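Local coordinates for oxetanocin-like protein (Pyrococcus furiosus, PDB 1XX7), which probably hydrolyses 2'-deoxyribonucleoside 5'-monophosphates to the deoxyribonucleoside and phosphate, as a homodimeric, metal-dependent HD-domain 5'-deoxynucleotidase, at residues 35-38 with 39-42; 136-139 with 140-144. All blocks are in the same frame, centred on the assembly; numbering follows the deposited sequence.

Contact 1. Residues 35-38 with 39-42; sequences PESV and ADHS. With NI (nickel (II) ion), chain G.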
loop_
_atom_site.group_PDB
_atom_site.type_symbol
_atom_site.label_atom_id
_atom_site.label_comp_id
_atom_site.label_asym_id
_atom_site.label_seq_id
_atom_site.Cartn_x
_atom_site.Cartn_y
_atom_site.Cartn_z
ATOM N N PRO A 35 0.612 -8.222 -1.645
ATOM C CA PRO A 35 0.643 -9.634 -1.441
ATOM C C PRO A 35 0.790 -9.980 0.085
ATOM O O PRO A 35 1.384 -9.205 0.819
ATOM C CB PRO A 35 1.875 -10.055 -2.235
ATOM C CG PRO A 35 2.742 -8.865 -2.208
ATOM C CD PRO A 35 1.806 -7.732 -2.358
ATOM N N GLU A 36 0.221 -11.110 0.514
ATOM C CA GLU A 36 0.438 -11.681 1.866
ATOM C C GLU A 36 1.913 -11.808 2.234
ATOM O O GLU A 36 2.778 -11.929 1.406
ATOM C CB GLU A 36 -0.218 -13.043 1.976
ATOM C CG GLU A 36 0.320 -14.071 0.937
ATOM C CD GLU A 36 0.093 -15.510 1.314
ATOM O OE1 GLU A 36 -0.563 -15.792 2.364
ATOM O OE2 GLU A 36 0.547 -16.363 0.533
ATOM N N SER A 37 2.171 -11.739 3.516
ATOM C CA SER A 37 3.451 -12.009 4.064
ATOM C C SER A 37 3.642 -13.514 4.312
ATOM O O SER A 37 2.689 -14.332 4.214
ATOM C CB SER A 37 3.615 -11.208 5.356
ATOM O OG SER A 37 2.835 -11.757 6.408
ATOM N N VAL A 38 4.882 -13.869 4.642
ATOM C CA VAL A 38 5.211 -15.248 4.967
ATOM C C VAL A 38 4.516 -15.687 6.278
ATOM O O VAL A 38 4.122 -16.857 6.430
ATOM C CB VAL A 38 6.721 -15.460 5.028
ATOM C CG1 VAL A 38 7.056 -16.904 5.433
ATOM C CG2 VAL A 38 7.337 -15.144 3.688
ATOM N N ALA A 39 4.348 -14.743 7.206
ATOM C CA ALA A 39 3.612 -14.995 8.423
ATOM C C ALA A 39 2.120 -15.208 8.185
ATOM O O ALA A 39 1.522 -16.049 8.832
ATOM C CB ALA A 39 3.816 -13.887 9.368
ATOM N N ASP A 40 1.526 -14.407 7.303
ATOM C CA ASP A 40 0.124 -14.562 6.853
ATOM C C ASP A 40 -0.094 -16.011 6.355
ATOM O O ASP A 40 -1.035 -16.709 6.739
ATOM C CB ASP A 40 -0.166 -13.592 5.687
ATOM C CG ASP A 40 -0.490 -12.166 6.133
ATOM O OD1 ASP A 40 -1.108 -11.997 7.247
ATOM O OD2 ASP A 40 -0.109 -11.213 5.351
ATOM N N HIS A 41 0.800 -16.402 5.455
ATOM C CA HIS A 41 0.833 -17.697 4.864
ATOM C C HIS A 41 0.978 -18.789 5.896
ATOM O O HIS A 41 0.204 -19.736 5.886
ATOM C CB HIS A 41 2.033 -17.767 3.908
ATOM C CG HIS A 41 2.393 -19.140 3.518
ATOM N ND1 HIS A 41 1.517 -19.974 2.865
ATOM C CD2 HIS A 41 3.530 -19.853 3.701
ATOM C CE1 HIS A 41 2.099 -21.137 2.639
ATOM N NE2 HIS A 41 3.322 -21.085 3.121
ATOM N N SER A 42 1.985 -18.639 6.753
ATOM C CA SER A 42 2.322 -19.607 7.784
ATOM C C SER A 42 1.271 -19.783 8.857
ATOM O O SER A 42 1.104 -20.909 9.384
ATOM C CB SER A 42 3.639 -19.244 8.467
ATOM O OG SER A 42 4.705 -19.323 7.572
HETATM NI NI NI G . 5.080 -22.454 3.286
#

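Contact 2. Residues 136-139 with 140-144; sequences MIIQ and AYEYE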
loop_
_atom_site.group_PDB
_atom_site.type_symbol
_atom_site.label_atom_id
_atom_site.label_comp_id
_atom_site.label_asym_id
_atom_site.label_seq_id
_atom_site.Cartn_x
_atom_site.Cartn_y
_atom_site.Cartn_z
ATOM N N MET A 136 -1.637 -22.070 -0.548
ATOM C CA MET A 136 -1.209 -21.445 -1.817
ATOM C C MET A 136 -2.248 -21.463 -2.924
ATOM O O MET A 136 -2.462 -20.472 -3.568
ATOM C CB MET A 136 0.077 -22.080 -2.337
ATOM C CG MET A 136 0.730 -21.234 -3.410
ATOM S SD MET A 136 2.312 -21.873 -4.060
ATOM C CE MET A 136 1.553 -23.162 -5.113
ATOM N N ILE A 137 -2.896 -22.603 -3.117
ATOM C CA ILE A 137 -3.812 -22.787 -4.194
ATOM C C ILE A 137 -5.068 -22.025 -3.902
ATOM O O ILE A 137 -5.664 -21.418 -4.808
ATOM C CB ILE A 137 -4.194 -24.298 -4.408
ATOM C CG1 ILE A 137 -2.968 -25.140 -4.744
ATOM C CG2 ILE A 137 -5.203 -24.442 -5.562
ATOM C CD1 ILE A 137 -3.266 -26.618 -4.634
ATOM N N ILE A 138 -5.494 -22.074 -2.651
ATOM C CA ILE A 138 -6.678 -21.349 -2.238
ATOM C C ILE A 138 -6.416 -19.839 -2.266
ATOM O O ILE A 138 -7.294 -19.090 -2.659
ATOM C CB ILE A 138 -7.200 -21.810 -0.855
ATOM C CG1 ILE A 138 -7.700 -23.253 -0.918
ATOM C CG2 ILE A 138 -8.355 -20.921 -0.398
ATOM C CD1 ILE A 138 -7.912 -23.937 0.496
ATOM N N GLN A 139 -5.207 -19.424 -1.880
ATOM C CA GLN A 139 -4.800 -18.033 -1.985
ATOM C C GLN A 139 -4.814 -17.541 -3.424
ATOM O O GLN A 139 -5.215 -16.416 -3.679
ATOM C CB GLN A 139 -3.420 -17.800 -1.355
ATOM C CG GLN A 139 -3.044 -16.298 -1.249
ATOM C CD GLN A 139 -4.037 -15.534 -0.413
ATOM O OE1 GLN A 139 -4.195 -15.817 0.784
ATOM N NE2 GLN A 139 -4.751 -14.586 -1.038
ATOM N N ALA A 140 -4.442 -18.417 -4.361
ATOM C CA ALA A 140 -4.464 -18.101 -5.792
ATOM C C ALA A 140 -5.878 -17.839 -6.278
ATOM O O ALA A 140 -6.119 -16.820 -6.939
ATOM C CB ALA A 140 -3.777 -19.191 -6.618
ATOM N N TYR A 141 -6.810 -18.685 -5.865
ATOM C CA TYR A 141 -8.236 -18.467 -6.107
ATOM C C TYR A 141 -8.743 -17.127 -5.485
ATOM O O TYR A 141 -9.441 -16.355 -6.118
ATOM C CB TYR A 141 -9.015 -19.683 -5.578
ATOM C CG TYR A 141 -10.479 -19.426 -5.362
ATOM C CD1 TYR A 141 -11.389 -19.482 -6.433
ATOM C CD2 TYR A 141 -10.954 -19.101 -4.105
ATOM C CE1 TYR A 141 -12.724 -19.225 -6.244
ATOM C CE2 TYR A 141 -12.314 -18.833 -3.896
ATOM C CZ TYR A 141 -13.189 -18.903 -4.963
ATOM O OH TYR A 141 -14.516 -18.636 -4.753
ATOM N N GLU A 142 -8.350 -16.839 -4.248
ATOM C CA GLU A 142 -8.723 -15.571 -3.607
ATOM C C GLU A 142 -8.145 -14.401 -4.374
ATOM O O GLU A 142 -8.829 -13.423 -4.539
ATOM C CB GLU A 142 -8.249 -15.529 -2.154
ATOM C CG GLU A 142 -8.981 -16.587 -1.309
ATOM C CD GLU A 142 -8.430 -16.728 0.062
ATOM O OE1 GLU A 142 -8.799 -15.957 0.964
ATOM O OE2 GLU A 142 -7.614 -17.596 0.251
ATOM N N TYR A 143 -6.895 -14.496 -4.855
ATOM C CA TYR A 143 -6.302 -13.374 -5.595
ATOM C C TYR A 143 -6.949 -13.192 -6.966
ATOM O O TYR A 143 -7.100 -12.090 -7.396
ATOM C CB TYR A 143 -4.769 -13.438 -5.694
ATOM C CG TYR A 143 -4.048 -13.046 -4.425
ATOM C CD1 TYR A 143 -4.522 -11.993 -3.587
ATOM C CD2 TYR A 143 -2.881 -13.706 -4.056
ATOM C CE1 TYR A 143 -3.827 -11.654 -2.361
ATOM C CE2 TYR A 143 -2.175 -13.353 -2.915
ATOM C CZ TYR A 143 -2.656 -12.337 -2.058
ATOM O OH TYR A 143 -1.919 -12.089 -0.948
ATOM N N GLU A 144 -7.381 -14.272 -7.597
ATOM C CA GLU A 144 -8.191 -14.200 -8.806
ATOM C C GLU A 144 -9.544 -13.493 -8.614
ATOM O O GLU A 144 -9.944 -12.725 -9.460
ATOM C CB GLU A 144 -8.426 -15.588 -9.360
ATOM C CG GLU A 144 -7.146 -16.230 -9.904
ATOM C CD GLU A 144 -7.323 -17.692 -10.337
ATOM O OE1 GLU A 144 -8.450 -18.239 -10.257
ATOM O OE2 GLU A 144 -6.318 -18.300 -10.761
HETATM O O HOH W 1 -6.552 -15.289 2.319
#

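Contact 1. Residues 35-38 with 39-42
Ser37 and Asp40 form a capping box on the first turn of helix 38-58, where His41 N donates to Ser37 O (3.1 Å) and Ser42 N to Val38 O. N-cap Ser37 accepts through OG from Asp40 N at 3.1 Å, while Ser37 N returns a nearly straight bond to Asp40 OD2 (3.0 Å, 173°), on the anti side of the carboxylate, somewhat out of its plane. A chi1 of 73° sets OG between the backbone N and the carbonyl carbon, within reach of Asp40 N. In the second subunit, Asp40 pairs with this Ser37 OG and Ser37 with this Asp40 OD1. Ser42 OG folds back to Val38 O at 2.8 Å, so the hydroxyl and amide of Ser42 grip this carbonyl from opposite faces. The Glu36 carboxylate crosses His41 at a slant, its plane 80° from the ring, with OE1 3.6 Å from His41 CB, and forms salt bridges with Arg24 and with Lys20 of the second subunit. His41 NE2 binds nickel at 2.2 Å, with His75, Asp76 and Asp132. His41 ND1 is hydrogen-bonded to Asp135, a second-shell carboxylate that, with the nickel bond, probably restrains the ring's rotation and may strengthen the imidazole as a ligand.

Contact 2. Residues 136-139 with 140-144
Met136 O accepts from Ala140 N at 3.0 Å, and the same i to i+4 pattern runs from Ile137 O to Tyr141 N, Ile138 O to Glu142 N and Gln139 O to Tyr143 N. The side chain of Met136 leaves this turn for Trp27 of helix 25-30. At Ile137 the carbonyl O also packs against Ala140 CB, whereas the branched side chain lies on helices 157-161 and 171-179. Ile138 CG2 comes within 3.5 Å of Glu142 OE2 where the side chains cross; that oxygen forms a salt bridge with Arg44, and Ile138 O lies at the edge of the Tyr141 ring, in its plane. Gln139 carries most of the side-chain contact. Its CG is anti to the backbone N (chi1 -171°) and the chain then bends at chi2 (60°), which carries the amide over the Tyr143 ring. NE2 sits 3.2 Å above the ring plane, over its centre, with amide and ring 45° apart, while CG approaches the ring at CE2 (3.5 Å). OE1 turns to Lys20 of the second subunit and to a water that also reaches Glu142 OE1 at 2.7 Å. Tyr143 is held at its far end by Glu36 N, which bonds to OH. A leucine in place of Tyr143 would probably leave Glu36 N without this partner and the Gln139 amide without its aromatic surface. The arrangement is that of a regular alpha-helix in the all-helical HD-domain fold: helix 123-145, which supplies the metal ligand Asp132, has one flank against helices 157-161 and 171-179 and another reaching the dimer interface.

Overall arrangement
Contact 1 comes first along the chain, at the loop leading into helix 38-58, and contact 2 follows near the end of helix 123-145; their centres are about 13 Å apart within the same HD-domain range. The two touch directly through Glu36 and Tyr143, so the approach to one helix is tied to the last turns of the other. Both helices supply nickel ligands, His41 from helix 38-58 and Asp132 from helix 123-145, and Asp135 joins them again behind His41. Trp27 of helix 25-30 packs on both regions. Each contact also meets the second subunit, where Lys20 reaches both Glu36 and Gln139, so one lysine of the partner bridges the two contacts across the dimer interface.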